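Local structure of hypothetical protein PA2201 (Pseudomonas aeruginosa, 2FEF) at residues Ile33-Trp38 with Ile91-Ala96; Ala40-Leu45 with Ser84-Lys89; Pro17-Leu22 with Arg101-Glu106. The protein is of unknown function but may be an immunity protein of the PoNi type that neutralises a PoNe-type DNase toxin. One frame throughout, in Å; residues are numbered along the deposited sequence.

Interaction 1 (Ile33-Trp38 with Ile91-Ala96); sequences IDLADW and IDRGLA
In W38 and R93 each CG is anti to its backbone N, with chi1 -178° in W38 and -176° in R93, and this points both side chains into the space between two helix ends. The contact joins the N-terminal end of helix 35-54 to the C-terminal end of helix 66-93. Helix 66-93 closes in a Schellman motif with G94 at positive phi. Helix 35-54 opens with an N-cap: the OD1 of D34 accepts from the backbone N of D37 at 2.9 Å.

The aliphatic part of R93 lies over one face of the indole. A bend at chi2 lays its CD over the six-membered ring, 3.6 Å from the centroid, in a CH-pi contact. Its CB comes close to CZ2 of W38, at 3.4 Å. Beyond CD the chain leaves the ring, and the guanidinium stands nearly perpendicular to the indole. CZ is 5.6 Å from the six-membered ring centroid, so any cation-pi attraction is weak.

R93 NH1 is hydrogen-bonded to the backbone O of R27, W38 NE1 to the O of K89. OD2 of D92 forms a salt bridge with R31, and OD1 takes a hydrogen bond from W256 NE1. I33 packs its CD1 4.2 Å from the O of D92. L35, itself exposed, sets CD2 over one face of the guanidinium, toward its rim and 3.5 Å from NE of R93.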
ATOM      1  N   ILE B  33      13.925  13.138 -16.711  1.00 28.67           N
ATOM      2  CA  ILE B  33      12.924  12.734 -15.706  1.00 29.05           C
ATOM      3  C   ILE B  33      12.980  13.714 -14.551  1.00 29.82           C
ATOM      4  O   ILE B  33      13.938  14.479 -14.433  1.00 28.92           O
ATOM      5  CB  ILE B  33      13.161  11.293 -15.201  1.00 28.98           C
ATOM      6  CG1 ILE B  33      14.516  11.181 -14.490  1.00 29.18           C
ATOM      7  CG2 ILE B  33      12.979  10.287 -16.345  1.00 30.11           C
ATOM      8  CD1 ILE B  33      14.706   9.884 -13.744  1.00 27.74           C
ATOM      9  N   ASP B  34      11.938  13.743 -13.730  1.00 29.16           N
ATOM     10  CA  ASP B  34      12.015  14.523 -12.510  1.00 30.98           C
ATOM     11  C   ASP B  34      12.565  13.609 -11.421  1.00 30.66           C
ATOM     12  O   ASP B  34      11.899  12.636 -11.050  1.00 30.01           O
ATOM     13  CB  ASP B  34      10.632  15.043 -12.131  1.00 31.76           C
ATOM     14  CG  ASP B  34      10.673  15.896 -10.886  1.00 36.28           C
ATOM     15  OD1 ASP B  34      10.905  15.350  -9.781  1.00 37.88           O
ATOM     16  OD2 ASP B  34      10.494  17.122 -11.021  1.00 41.05           O
ATOM     17  N   LEU B  35      13.764  13.894 -10.911  1.00 30.53           N
ATOM     18  CA  LEU B  35      14.377  12.986  -9.940  1.00 31.31           C
ATOM     19  C   LEU B  35      13.594  12.833  -8.630  1.00 30.73           C
ATOM     20  O   LEU B  35      13.595  11.746  -8.040  1.00 29.29           O
ATOM     21  CB  LEU B  35      15.852  13.330  -9.666  1.00 32.73           C
ATOM     22  CG  LEU B  35      16.832  13.015 -10.812  1.00 34.99           C
ATOM     23  CD1 LEU B  35      18.204  13.566 -10.491  1.00 36.37           C
ATOM     24  CD2 LEU B  35      16.890  11.497 -11.049  1.00 36.95           C
ATOM     25  N   ALA B  36      12.946  13.905  -8.164  1.00 30.09           N
ATOM     26  CA  ALA B  36      12.126  13.794  -6.933  1.00 29.66           C
ATOM     27  C   ALA B  36      10.954  12.827  -7.116  1.00 28.97           C
ATOM     28  O   ALA B  36      10.718  11.945  -6.286  1.00 27.82           O
ATOM     29  CB  ALA B  36      11.630  15.177  -6.466  1.00 31.35           C
ATOM     30  N   ASP B  37      10.221  13.001  -8.208  1.00 28.37           N
ATOM     31  CA  ASP B  37       9.119  12.110  -8.577  1.00 27.64           C
ATOM     32  C   ASP B  37       9.603  10.676  -8.720  1.00 26.94           C
ATOM     33  O   ASP B  37       8.993   9.754  -8.152  1.00 25.32           O
ATOM     34  CB  ASP B  37       8.493  12.566  -9.894  1.00 28.31           C
ATOM     35  CG  ASP B  37       7.680  13.833  -9.727  1.00 33.70           C
ATOM     36  OD1 ASP B  37       7.387  14.194  -8.553  1.00 34.00           O
ATOM     37  OD2 ASP B  37       7.356  14.475 -10.764  1.00 38.29           O
ATOM     38  N   TRP B  38      10.722  10.518  -9.438  1.00 26.35           N
ATOM     39  CA  TRP B  38      11.316   9.195  -9.661  1.00 25.36           C
ATOM     40  C   TRP B  38      11.589   8.500  -8.321  1.00 25.43           C
ATOM     41  O   TRP B  38      11.179   7.371  -8.124  1.00 25.26           O
ATOM     42  CB  TRP B  38      12.616   9.240 -10.505  1.00 25.15           C
ATOM     43  CG  TRP B  38      13.097   7.825 -10.703  1.00 24.45           C
ATOM     44  CD1 TRP B  38      12.728   6.973 -11.705  1.00 22.48           C
ATOM     45  CD2 TRP B  38      13.978   7.083  -9.845  1.00 23.94           C
ATOM     46  NE1 TRP B  38      13.341   5.758 -11.546  1.00 24.94           N
ATOM     47  CE2 TRP B  38      14.104   5.789 -10.402  1.00 23.63           C
ATOM     48  CE3 TRP B  38      14.683   7.392  -8.664  1.00 26.32           C
ATOM     49  CZ2 TRP B  38      14.903   4.791  -9.822  1.00 25.75           C
ATOM     50  CZ3 TRP B  38      15.478   6.405  -8.080  1.00 25.50           C
ATOM     51  CH2 TRP B  38      15.576   5.114  -8.659  1.00 24.60           C
ATOM     52  N   ILE B  91      15.440   1.380 -15.582  1.00 24.75           N
ATOM     53  CA  ILE B  91      15.882   1.780 -16.930  1.00 24.72           C
ATOM     54  C   ILE B  91      15.856   3.319 -17.099  1.00 25.19           C
ATOM     55  O   ILE B  91      16.873   3.963 -17.506  1.00 23.76           O
ATOM     56  CB  ILE B  91      15.016   1.117 -18.067  1.00 24.05           C
ATOM     57  CG1 ILE B  91      15.079  -0.424 -17.956  1.00 23.22           C
ATOM     58  CG2 ILE B  91      15.576   1.602 -19.475  1.00 24.88           C
ATOM     59  CD1 ILE B  91      14.056  -1.156 -18.822  1.00 25.83           C
ATOM     60  N   ASP B  92      14.710   3.925 -16.787  1.00 25.71           N
ATOM     61  CA  ASP B  92      14.603   5.417 -16.809  1.00 27.12           C
ATOM     62  C   ASP B  92      15.730   6.103 -16.028  1.00 27.23           C
ATOM     63  O   ASP B  92      16.316   7.100 -16.478  1.00 27.86           O
ATOM     64  CB  ASP B  92      13.284   5.858 -16.167  1.00 26.48           C
ATOM     65  CG  ASP B  92      12.070   5.717 -17.081  1.00 29.22           C
ATOM     66  OD1 ASP B  92      12.217   5.365 -18.270  1.00 29.99           O
ATOM     67  OD2 ASP B  92      10.931   5.935 -16.559  1.00 28.34           O
ATOM     68  N   ARG B  93      16.050   5.540 -14.859  1.00 27.07           N
ATOM     69  CA  ARG B  93      16.970   6.172 -13.916  1.00 26.51           C
ATOM     70  C   ARG B  93      18.421   6.121 -14.386  1.00 25.87           C
ATOM     71  O   ARG B  93      19.265   6.850 -13.859  1.00 26.49           O
ATOM     72  CB  ARG B  93      16.871   5.516 -12.528  1.00 26.87           C
ATOM     73  CG  ARG B  93      17.755   6.201 -11.455  1.00 26.79           C
ATOM     74  CD  ARG B  93      17.350   7.654 -11.246  1.00 27.55           C
ATOM     75  NE  ARG B  93      18.238   8.347 -10.294  1.00 28.63           N
ATOM     76  CZ  ARG B  93      19.457   8.795 -10.583  1.00 29.17           C
ATOM     77  NH1 ARG B  93      19.953   8.660 -11.822  1.00 28.24           N
ATOM     78  NH2 ARG B  93      20.180   9.399  -9.624  1.00 28.77           N
ATOM     79  N   GLY B  94      18.720   5.242 -15.338  1.00 25.73           N
ATOM     80  CA  GLY B  94      20.094   5.131 -15.851  1.00 25.83           C
ATOM     81  C   GLY B  94      20.912   4.044 -15.165  1.00 26.27           C
ATOM     82  O   GLY B  94      22.128   4.005 -15.332  1.00 26.32           O
ATOM     83  N   LEU B  95      20.268   3.146 -14.408  1.00 26.18           N
ATOM     84  CA  LEU B  95      21.002   2.010 -13.798  1.00 27.08           C
ATOM     85  C   LEU B  95      21.657   1.169 -14.910  1.00 26.97           C
ATOM     86  O   LEU B  95      21.045   0.908 -15.953  1.00 26.60           O
ATOM     87  CB  LEU B  95      20.086   1.156 -12.892  1.00 28.05           C
ATOM     88  CG  LEU B  95      19.670   1.907 -11.603  1.00 30.79           C
ATOM     89  CD1 LEU B  95      18.633   1.149 -10.845  1.00 35.05           C
ATOM     90  CD2 LEU B  95      20.873   2.066 -10.715  1.00 34.80           C
ATOM     91  N   ALA B  96      22.900   0.772 -14.698  1.00 27.28           N
ATOM     92  CA  ALA B  96      23.641   0.090 -15.756  1.00 27.50           C
ATOM     93  C   ALA B  96      23.184  -1.358 -15.881  1.00 27.25           C
ATOM     94  O   ALA B  96      22.401  -1.872 -15.044  1.00 26.96           O
ATOM     95  CB  ALA B  96      25.110   0.179 -15.527  1.00 28.75           C
TER

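Interaction 2 (Ala40-Leu45 with Ser84-Lys89); sequences ADWREL and STLLLK
The W42 indole receives L86 over one face, while K89 lies at its edge. The CD1 of L86 is 3.6 Å from the centroid of the six-membered ring, in a CH-pi contact. The methyl is displaced toward the rim, and its nearest ring atom is CZ3 at 3.5 Å. The CZ3 of W42 also comes 3.5 Å from the backbone O of L86. W42 gets there because its CG is anti to the backbone N (chi1 -172°), which sends the ring across to the other helix. At the ring edge, K89 runs past W42 in the opposite direction, its CB near CE3.

L45 sits beside this pair. Its CB touches the CD1 of L86 at 3.7 Å, so that one methyl packs against both W42 and L45. The leucine tip lies across T85 and K89 at about a right angle. Its CD1 is 3.7 Å from CG of K89 and 3.9 Å from CG2 of T85. The OG1 of T85 is hydrogen-bonded to the O of Y251.

K89 bends at chi2 and then extends to D41. Its NZ gives a hydrogen bond to D41 OD2 at 3.2 Å, part of a salt bridge. NZ approaches from above the carboxylate plane, 39° out of it. The other oxygen, OD1, pairs with R43 of a second subunit, so the carboxylate links the helix pair to the subunit interface.

The short segments run nearly antiparallel, at 155°, with axes 10.1 Å apart. The contact, apolar side chains together with a salt bridge, is one level of a near-antiparallel helix pair in the all-helical N-terminal part of the protein.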
ATOM      1  N   ALA B  40      10.330   8.996  -5.430  1.00 25.03           N
ATOM      2  CA  ALA B  40       9.090   8.658  -4.698  1.00 24.50           C
ATOM      3  C   ALA B  40       8.421   7.459  -5.349  1.00 25.17           C
ATOM      4  O   ALA B  40       7.870   6.612  -4.652  1.00 23.77           O
ATOM      5  CB  ALA B  40       8.135   9.849  -4.630  1.00 25.15           C
ATOM      6  N   ASP B  41       8.460   7.389  -6.682  1.00 24.69           N
ATOM      7  CA  ASP B  41       7.906   6.242  -7.402  1.00 25.33           C
ATOM      8  C   ASP B  41       8.666   4.957  -7.019  1.00 25.11           C
ATOM      9  O   ASP B  41       8.063   3.919  -6.793  1.00 25.09           O
ATOM     10  CB  ASP B  41       8.040   6.419  -8.919  1.00 26.39           C
ATOM     11  CG  ASP B  41       7.109   7.475  -9.491  1.00 30.42           C
ATOM     12  OD1 ASP B  41       6.159   7.896  -8.804  1.00 29.95           O
ATOM     13  OD2 ASP B  41       7.349   7.863 -10.659  1.00 32.84           O
ATOM     14  N   TRP B  42       9.987   5.057  -6.989  1.00 24.74           N
ATOM     15  CA  TRP B  42      10.866   3.963  -6.603  1.00 25.10           C
ATOM     16  C   TRP B  42      10.502   3.451  -5.216  1.00 24.98           C
ATOM     17  O   TRP B  42      10.291   2.247  -5.058  1.00 25.12           O
ATOM     18  CB  TRP B  42      12.325   4.447  -6.585  1.00 24.49           C
ATOM     19  CG  TRP B  42      13.328   3.298  -6.378  1.00 24.55           C
ATOM     20  CD1 TRP B  42      14.009   3.002  -5.236  1.00 25.45           C
ATOM     21  CD2 TRP B  42      13.724   2.328  -7.353  1.00 24.44           C
ATOM     22  NE1 TRP B  42      14.809   1.902  -5.438  1.00 25.12           N
ATOM     23  CE2 TRP B  42      14.666   1.475  -6.731  1.00 23.90           C
ATOM     24  CE3 TRP B  42      13.378   2.103  -8.694  1.00 24.15           C
ATOM     25  CZ2 TRP B  42      15.268   0.394  -7.399  1.00 25.76           C
ATOM     26  CZ3 TRP B  42      13.970   1.033  -9.367  1.00 26.70           C
ATOM     27  CH2 TRP B  42      14.921   0.190  -8.714  1.00 24.60           C
ATOM     28  N   ARG B  43      10.441   4.354  -4.224  1.00 25.16           N
ATOM     29  CA  ARG B  43      10.083   3.995  -2.851  1.00 26.37           C
ATOM     30  C   ARG B  43       8.734   3.290  -2.784  1.00 25.35           C
ATOM     31  O   ARG B  43       8.577   2.311  -2.063  1.00 24.54           O
ATOM     32  CB  ARG B  43      10.007   5.226  -1.931  1.00 26.03           C
ATOM     33  CG  ARG B  43      11.348   5.872  -1.563  1.00 27.99           C
ATOM     34  CD  ARG B  43      11.157   6.895  -0.381  1.00 28.19           C
ATOM     35  NE  ARG B  43      10.607   6.204   0.780  1.00 30.19           N
ATOM     36  CZ  ARG B  43      11.310   5.776   1.830  1.00 31.13           C
ATOM     37  NH1 ARG B  43      12.611   6.041   1.958  1.00 29.74           N
ATOM     38  NH2 ARG B  43      10.695   5.105   2.779  1.00 29.31           N
ATOM     39  N   GLU B  44       7.752   3.808  -3.513  1.00 24.65           N
ATOM     40  CA  GLU B  44       6.417   3.168  -3.561  1.00 25.62           C
ATOM     41  C   GLU B  44       6.445   1.733  -4.063  1.00 24.88           C
ATOM     42  O   GLU B  44       5.767   0.855  -3.508  1.00 23.21           O
ATOM     43  CB  GLU B  44       5.441   3.976  -4.430  1.00 25.91           C
ATOM     44  CG  GLU B  44       4.994   5.287  -3.810  1.00 29.32           C
ATOM     45  CD  GLU B  44       4.267   6.187  -4.836  1.00 28.90           C
ATOM     46  OE1 GLU B  44       4.182   5.825  -6.047  1.00 37.43           O
ATOM     47  OE2 GLU B  44       3.841   7.268  -4.443  1.00 34.89           O
ATOM     48  N   LEU B  45       7.193   1.486  -5.128  1.00 23.79           N
ATOM     49  CA  LEU B  45       7.259   0.127  -5.718  1.00 24.14           C
ATOM     50  C   LEU B  45       8.008  -0.811  -4.796  1.00 24.29           C
ATOM     51  O   LEU B  45       7.618  -1.965  -4.598  1.00 23.65           O
ATOM     52  CB  LEU B  45       7.947   0.167  -7.099  1.00 24.40           C
ATOM     53  CG  LEU B  45       7.051   0.775  -8.196  1.00 25.08           C
ATOM     54  CD1 LEU B  45       7.955   1.270  -9.339  1.00 24.08           C
ATOM     55  CD2 LEU B  45       6.045  -0.277  -8.676  1.00 28.78           C
ATOM     56  N   SER B  84       7.974  -5.727 -12.764  1.00 24.60           N
ATOM     57  CA  SER B  84       8.155  -5.156 -14.126  1.00 25.63           C
ATOM     58  C   SER B  84       8.239  -3.601 -14.122  1.00 24.57           C
ATOM     59  O   SER B  84       9.021  -3.030 -14.865  1.00 24.45           O
ATOM     60  CB  SER B  84       7.018  -5.618 -15.058  1.00 25.79           C
ATOM     61  OG  SER B  84       7.244  -6.972 -15.452  1.00 27.39           O
ATOM     62  N   THR B  85       7.394  -2.946 -13.322  1.00 25.49           N
ATOM     63  CA  THR B  85       7.413  -1.473 -13.217  1.00 25.18           C
ATOM     64  C   THR B  85       8.694  -1.033 -12.555  1.00 24.93           C
ATOM     65  O   THR B  85       9.325  -0.097 -13.001  1.00 24.14           O
ATOM     66  CB  THR B  85       6.152  -0.926 -12.516  1.00 25.67           C
ATOM     67  OG1 THR B  85       4.999  -1.539 -13.111  1.00 24.59           O
ATOM     68  CG2 THR B  85       6.068   0.573 -12.674  1.00 26.21           C
ATOM     69  N   LEU B  86       9.135  -1.757 -11.537  1.00 24.52           N
ATOM     70  CA  LEU B  86      10.431  -1.445 -10.923  1.00 24.60           C
ATOM     71  C   LEU B  86      11.534  -1.484 -11.971  1.00 24.71           C
ATOM     72  O   LEU B  86      12.387  -0.589 -12.023  1.00 23.91           O
ATOM     73  CB  LEU B  86      10.744  -2.443  -9.787  1.00 24.68           C
ATOM     74  CG  LEU B  86      11.860  -1.939  -8.858  1.00 25.94           C
ATOM     75  CD1 LEU B  86      11.397  -0.850  -7.904  1.00 22.30           C
ATOM     76  CD2 LEU B  86      12.467  -3.122  -8.056  1.00 28.09           C
ATOM     77  N   LEU B  87      11.523  -2.530 -12.809  1.00 23.88           N
ATOM     78  CA  LEU B  87      12.552  -2.651 -13.861  1.00 24.14           C
ATOM     79  C   LEU B  87      12.502  -1.427 -14.787  1.00 23.37           C
ATOM     80  O   LEU B  87      13.520  -0.802 -15.060  1.00 24.82           O
ATOM     81  CB  LEU B  87      12.362  -3.965 -14.653  1.00 23.56           C
ATOM     82  CG  LEU B  87      13.379  -4.172 -15.806  1.00 24.91           C
ATOM     83  CD1 LEU B  87      14.779  -4.066 -15.333  1.00 27.80           C
ATOM     84  CD2 LEU B  87      13.119  -5.546 -16.416  1.00 24.70           C
ATOM     85  N   LEU B  88      11.308  -1.081 -15.242  1.00 23.93           N
ATOM     86  CA  LEU B  88      11.126   0.094 -16.079  1.00 24.60           C
ATOM     87  C   LEU B  88      11.665   1.370 -15.423  1.00 24.18           C
ATOM     88  O   LEU B  88      12.414   2.121 -16.043  1.00 23.85           O
ATOM     89  CB  LEU B  88       9.634   0.226 -16.469  1.00 23.97           C
ATOM     90  CG  LEU B  88       9.347   1.458 -17.334  1.00 24.25           C
ATOM     91  CD1 LEU B  88      10.078   1.378 -18.697  1.00 22.60           C
ATOM     92  CD2 LEU B  88       7.852   1.629 -17.487  1.00 24.75           C
ATOM     93  N   LYS B  89      11.296   1.626 -14.170  1.00 24.02           N
ATOM     94  CA  LYS B  89      11.821   2.795 -13.478  1.00 24.08           C
ATOM     95  C   LYS B  89      13.356   2.786 -13.408  1.00 24.77           C
ATOM     96  O   LYS B  89      14.015   3.831 -13.520  1.00 24.71           O
ATOM     97  CB  LYS B  89      11.233   2.824 -12.070  1.00 24.71           C
ATOM     98  CG  LYS B  89       9.726   3.072 -12.099  1.00 25.38           C
ATOM     99  CD  LYS B  89       9.421   4.543 -12.429  1.00 29.13           C
ATOM    100  CE  LYS B  89       7.965   4.678 -12.847  1.00 32.18           C
ATOM    101  NZ  LYS B  89       7.724   6.103 -13.251  1.00 35.96           N
TER

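Interaction 3 (Pro17-Leu22 with Arg101-Glu106); sequences PLWRNL and RSIYLE
The C-terminal part of helix 12-20 faces the early part of helix 97-127, and the backbones come nearest at W19 and I103, where W19 CA is 7.6 Å from I103 CA. W19 carries most of the contact. Its CG is anti to the carbonyl carbon and beside the backbone N (chi1 -65°), and the indole reaches across to the other helix.

I103 lies over one face of that indole. Its CG1 is 3.9 Å from the centroid of the five-membered ring, a CH-pi contact displaced toward the rim. The nearest ring atom is NE1, 3.6 Å from this carbon. The ring edge meets two further groups. The backbone O of S102 lies in the ring plane, 3.7 Å from NE1, too long to count as a hydrogen bond. The CB of E106 is also in plane, 3.5 Å from CH2, and the E106 chain crosses the indole at about a right angle.

E106 then bends at chi2 (-58°) and its end leads away from W19. The carboxylate oxygen OE1 accepts from the backbone N of R11. The OG of S102 is held within its own helix, by the O of E99.

L22 meets I103 tip to tip, with L22 CD1 3.8 Å from I103 CD1. W42 of helix 35-54 touches both of these residues, and L86 of helix 66-93 packs on W19, so the contact lies where four helices come together. The chemistry is almost wholly apolar. Dispersion and CH-pi contacts join the segments, while OG of S102 and OE1 of E106 are hydrogen-bonded to backbone groups outside them.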
ATOM      1  N   PRO B  17      16.646  -5.472  -0.147  1.00 26.93           N
ATOM      2  CA  PRO B  17      17.577  -4.490   0.405  1.00 27.19           C
ATOM      3  C   PRO B  17      18.614  -3.983  -0.588  1.00 28.78           C
ATOM      4  O   PRO B  17      19.067  -2.837  -0.470  1.00 29.23           O
ATOM      5  CB  PRO B  17      18.281  -5.273   1.523  1.00 27.61           C
ATOM      6  CG  PRO B  17      17.245  -6.294   1.924  1.00 26.69           C
ATOM      7  CD  PRO B  17      16.669  -6.721   0.626  1.00 26.53           C
ATOM      8  N   LEU B  18      18.997  -4.829  -1.543  1.00 29.75           N
ATOM      9  CA  LEU B  18      19.929  -4.430  -2.597  1.00 31.70           C
ATOM     10  C   LEU B  18      19.262  -3.415  -3.516  1.00 31.45           C
ATOM     11  O   LEU B  18      19.835  -2.376  -3.839  1.00 32.04           O
ATOM     12  CB  LEU B  18      20.388  -5.662  -3.378  1.00 31.33           C
ATOM     13  CG  LEU B  18      21.264  -6.657  -2.593  1.00 34.71           C
ATOM     14  CD1 LEU B  18      20.418  -7.378  -1.564  1.00 36.73           C
ATOM     15  CD2 LEU B  18      21.914  -7.683  -3.509  1.00 34.21           C
ATOM     16  N   TRP B  19      18.039  -3.703  -3.932  1.00 31.25           N
ATOM     17  CA  TRP B  19      17.290  -2.782  -4.799  1.00 32.36           C
ATOM     18  C   TRP B  19      17.017  -1.428  -4.161  1.00 33.47           C
ATOM     19  O   TRP B  19      17.149  -0.368  -4.799  1.00 33.25           O
ATOM     20  CB  TRP B  19      15.953  -3.390  -5.191  1.00 32.00           C
ATOM     21  CG  TRP B  19      16.062  -4.620  -6.033  1.00 31.14           C
ATOM     22  CD1 TRP B  19      17.175  -5.100  -6.666  1.00 32.03           C
ATOM     23  CD2 TRP B  19      14.999  -5.512  -6.344  1.00 30.70           C
ATOM     24  NE1 TRP B  19      16.865  -6.255  -7.349  1.00 29.71           N
ATOM     25  CE2 TRP B  19      15.534  -6.531  -7.160  1.00 29.18           C
ATOM     26  CE3 TRP B  19      13.644  -5.563  -5.988  1.00 33.51           C
ATOM     27  CZ2 TRP B  19      14.764  -7.570  -7.657  1.00 29.40           C
ATOM     28  CZ3 TRP B  19      12.861  -6.628  -6.474  1.00 32.28           C
ATOM     29  CH2 TRP B  19      13.436  -7.613  -7.296  1.00 31.64           C
ATOM     30  N   ARG B  20      16.594  -1.473  -2.904  1.00 34.81           N
ATOM     31  CA  ARG B  20      16.274  -0.273  -2.144  1.00 35.88           C
ATOM     32  C   ARG B  20      17.460   0.675  -2.216  1.00 37.19           C
ATOM     33  O   ARG B  20      17.275   1.900  -2.388  1.00 39.13           O
ATOM     34  CB  ARG B  20      15.898  -0.677  -0.706  1.00 34.35           C
ATOM     35  CG  ARG B  20      15.549   0.428   0.205  1.00 33.41           C
ATOM     36  CD  ARG B  20      15.130  -0.103   1.557  1.00 28.76           C
ATOM     37  NE  ARG B  20      13.792  -0.667   1.477  1.00 25.80           N
ATOM     38  CZ  ARG B  20      13.503  -1.956   1.619  1.00 27.41           C
ATOM     39  NH1 ARG B  20      14.461  -2.848   1.905  1.00 25.03           N
ATOM     40  NH2 ARG B  20      12.233  -2.342   1.529  1.00 25.51           N
ATOM     41  N   ASN B  21      18.676   0.114  -2.156  1.00 38.75           N
ATOM     42  CA  ASN B  21      19.940   0.879  -2.246  1.00 39.47           C
ATOM     43  C   ASN B  21      20.322   1.456  -3.627  1.00 39.59           C
ATOM     44  O   ASN B  21      21.273   2.239  -3.731  1.00 38.53           O
ATOM     45  CB  ASN B  21      21.130   0.034  -1.754  1.00 40.20           C
ATOM     46  CG  ASN B  21      21.468   0.243  -0.267  1.00 42.70           C
ATOM     47  OD1 ASN B  21      21.046   1.209   0.376  1.00 45.40           O
ATOM     48  ND2 ASN B  21      22.258  -0.683   0.276  1.00 45.61           N
ATOM     49  N   LEU B  22      19.619   1.048  -4.683  1.00 39.58           N
ATOM     50  CA  LEU B  22      19.960   1.469  -6.060  1.00 39.62           C
ATOM     51  C   LEU B  22      19.542   2.907  -6.344  1.00 39.91           C
ATOM     52  O   LEU B  22      20.051   3.522  -7.286  1.00 40.38           O
ATOM     53  CB  LEU B  22      19.328   0.515  -7.101  1.00 39.70           C
ATOM     54  CG  LEU B  22      19.792  -0.953  -7.145  1.00 39.24           C
ATOM     55  CD1 LEU B  22      18.996  -1.764  -8.178  1.00 39.88           C
ATOM     56  CD2 LEU B  22      21.275  -1.093  -7.393  1.00 40.34           C
ATOM     57  N   ARG B 101      19.989  -6.173 -14.736  1.00 27.48           N
ATOM     58  CA  ARG B 101      19.913  -7.663 -14.795  1.00 27.95           C
ATOM     59  C   ARG B 101      19.534  -8.278 -13.432  1.00 27.62           C
ATOM     60  O   ARG B 101      18.706  -9.194 -13.357  1.00 27.15           O
ATOM     61  CB  ARG B 101      21.209  -8.258 -15.356  1.00 27.22           C
ATOM     62  CG  ARG B 101      21.085  -9.766 -15.712  1.00 25.68           C
ATOM     63  CD  ARG B 101      22.459 -10.295 -16.174  1.00 28.64           C
ATOM     64  NE  ARG B 101      22.333 -11.547 -16.927  1.00 26.84           N
ATOM     65  CZ  ARG B 101      22.258 -12.751 -16.355  1.00 29.48           C
ATOM     66  NH1 ARG B 101      22.313 -12.878 -15.035  1.00 26.19           N
ATOM     67  NH2 ARG B 101      22.127 -13.832 -17.109  1.00 27.60           N
ATOM     68  N   SER B 102      20.086  -7.721 -12.355  1.00 28.11           N
ATOM     69  CA  SER B 102      19.757  -8.159 -11.005  1.00 29.00           C
ATOM     70  C   SER B 102      18.270  -7.995 -10.685  1.00 28.51           C
ATOM     71  O   SER B 102      17.708  -8.795  -9.936  1.00 30.05           O
ATOM     72  CB  SER B 102      20.634  -7.423  -9.975  1.00 29.34           C
ATOM     73  OG  SER B 102      20.067  -6.153  -9.633  1.00 34.76           O
ATOM     74  N   ILE B 103      17.619  -6.976 -11.255  1.00 26.79           N
ATOM     75  CA  ILE B 103      16.176  -6.819 -11.130  1.00 26.11           C
ATOM     76  C   ILE B 103      15.443  -7.771 -12.044  1.00 25.14           C
ATOM     77  O   ILE B 103      14.521  -8.448 -11.612  1.00 25.86           O
ATOM     78  CB  ILE B 103      15.719  -5.353 -11.372  1.00 26.76           C
ATOM     79  CG1 ILE B 103      16.466  -4.426 -10.399  1.00 26.59           C
ATOM     80  CG2 ILE B 103      14.161  -5.199 -11.223  1.00 25.46           C
ATOM     81  CD1 ILE B 103      16.447  -2.917 -10.804  1.00 27.18           C
ATOM     82  N   TYR B 104      15.872  -7.830 -13.298  1.00 24.84           N
ATOM     83  CA  TYR B 104      15.247  -8.667 -14.313  1.00 25.49           C
ATOM     84  C   TYR B 104      15.155 -10.149 -13.897  1.00 25.09           C
ATOM     85  O   TYR B 104      14.134 -10.806 -14.129  1.00 24.70           O
ATOM     86  CB  TYR B 104      16.003  -8.553 -15.658  1.00 24.65           C
ATOM     87  CG  TYR B 104      15.369  -9.472 -16.693  1.00 26.15           C
ATOM     88  CD1 TYR B 104      14.181  -9.104 -17.371  1.00 24.03           C
ATOM     89  CD2 TYR B 104      15.894 -10.740 -16.924  1.00 24.36           C
ATOM     90  CE1 TYR B 104      13.561  -9.996 -18.267  1.00 21.77           C
ATOM     91  CE2 TYR B 104      15.284 -11.635 -17.819  1.00 25.01           C
ATOM     92  CZ  TYR B 104      14.150 -11.253 -18.496  1.00 24.94           C
ATOM     93  OH  TYR B 104      13.605 -12.159 -19.369  1.00 24.91           O
ATOM     94  N   LEU B 105      16.186 -10.661 -13.243  1.00 25.67           N
ATOM     95  CA  LEU B 105      16.146 -12.079 -12.840  1.00 26.22           C
ATOM     96  C   LEU B 105      14.968 -12.341 -11.919  1.00 27.39           C
ATOM     97  O   LEU B 105      14.325 -13.392 -12.030  1.00 26.43           O
ATOM     98  CB  LEU B 105      17.443 -12.521 -12.168  1.00 27.06           C
ATOM     99  CG  LEU B 105      18.687 -12.580 -13.062  1.00 27.11           C
ATOM    100  CD1 LEU B 105      19.805 -13.212 -12.264  1.00 30.62           C
ATOM    101  CD2 LEU B 105      18.453 -13.344 -14.382  1.00 28.62           C
ATOM    102  N   GLU B 106      14.672 -11.378 -11.037  1.00 27.86           N
ATOM    103  CA  GLU B 106      13.547 -11.544 -10.094  1.00 28.42           C
ATOM    104  C   GLU B 106      12.210 -11.221 -10.704  1.00 28.61           C
ATOM    105  O   GLU B 106      11.182 -11.823 -10.334  1.00 28.77           O
ATOM    106  CB  GLU B 106      13.756 -10.707  -8.832  1.00 28.72           C
ATOM    107  CG  GLU B 106      14.973 -11.158  -8.014  1.00 28.77           C
ATOM    108  CD  GLU B 106      14.843 -12.609  -7.618  1.00 33.13           C
ATOM    109  OE1 GLU B 106      13.708 -13.040  -7.304  1.00 36.72           O
ATOM    110  OE2 GLU B 106      15.860 -13.318  -7.611  1.00 36.07           O
TER

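From the N terminus, helix 12-20 comes first and helix 35-54 follows. Further on come helix 66-93 and helix 97-127. Interaction 3 closes the widest loop, from 17-22 to 101-106. Interaction 1 nests inside it, and interaction 2 nests inside interaction 1, so none cross. Interactions 1 and 2 share helices 35-54 and 66-93 and join them at two levels, with centres about 9 Å apart. Interaction 3 adds helices 12-20 and 97-127, its centre about 11 Å from that of interaction 2. There L86 CD2 packs 3.4 Å from W19 CE3. Together the contacts tie four helices in the N-terminal part of the protein.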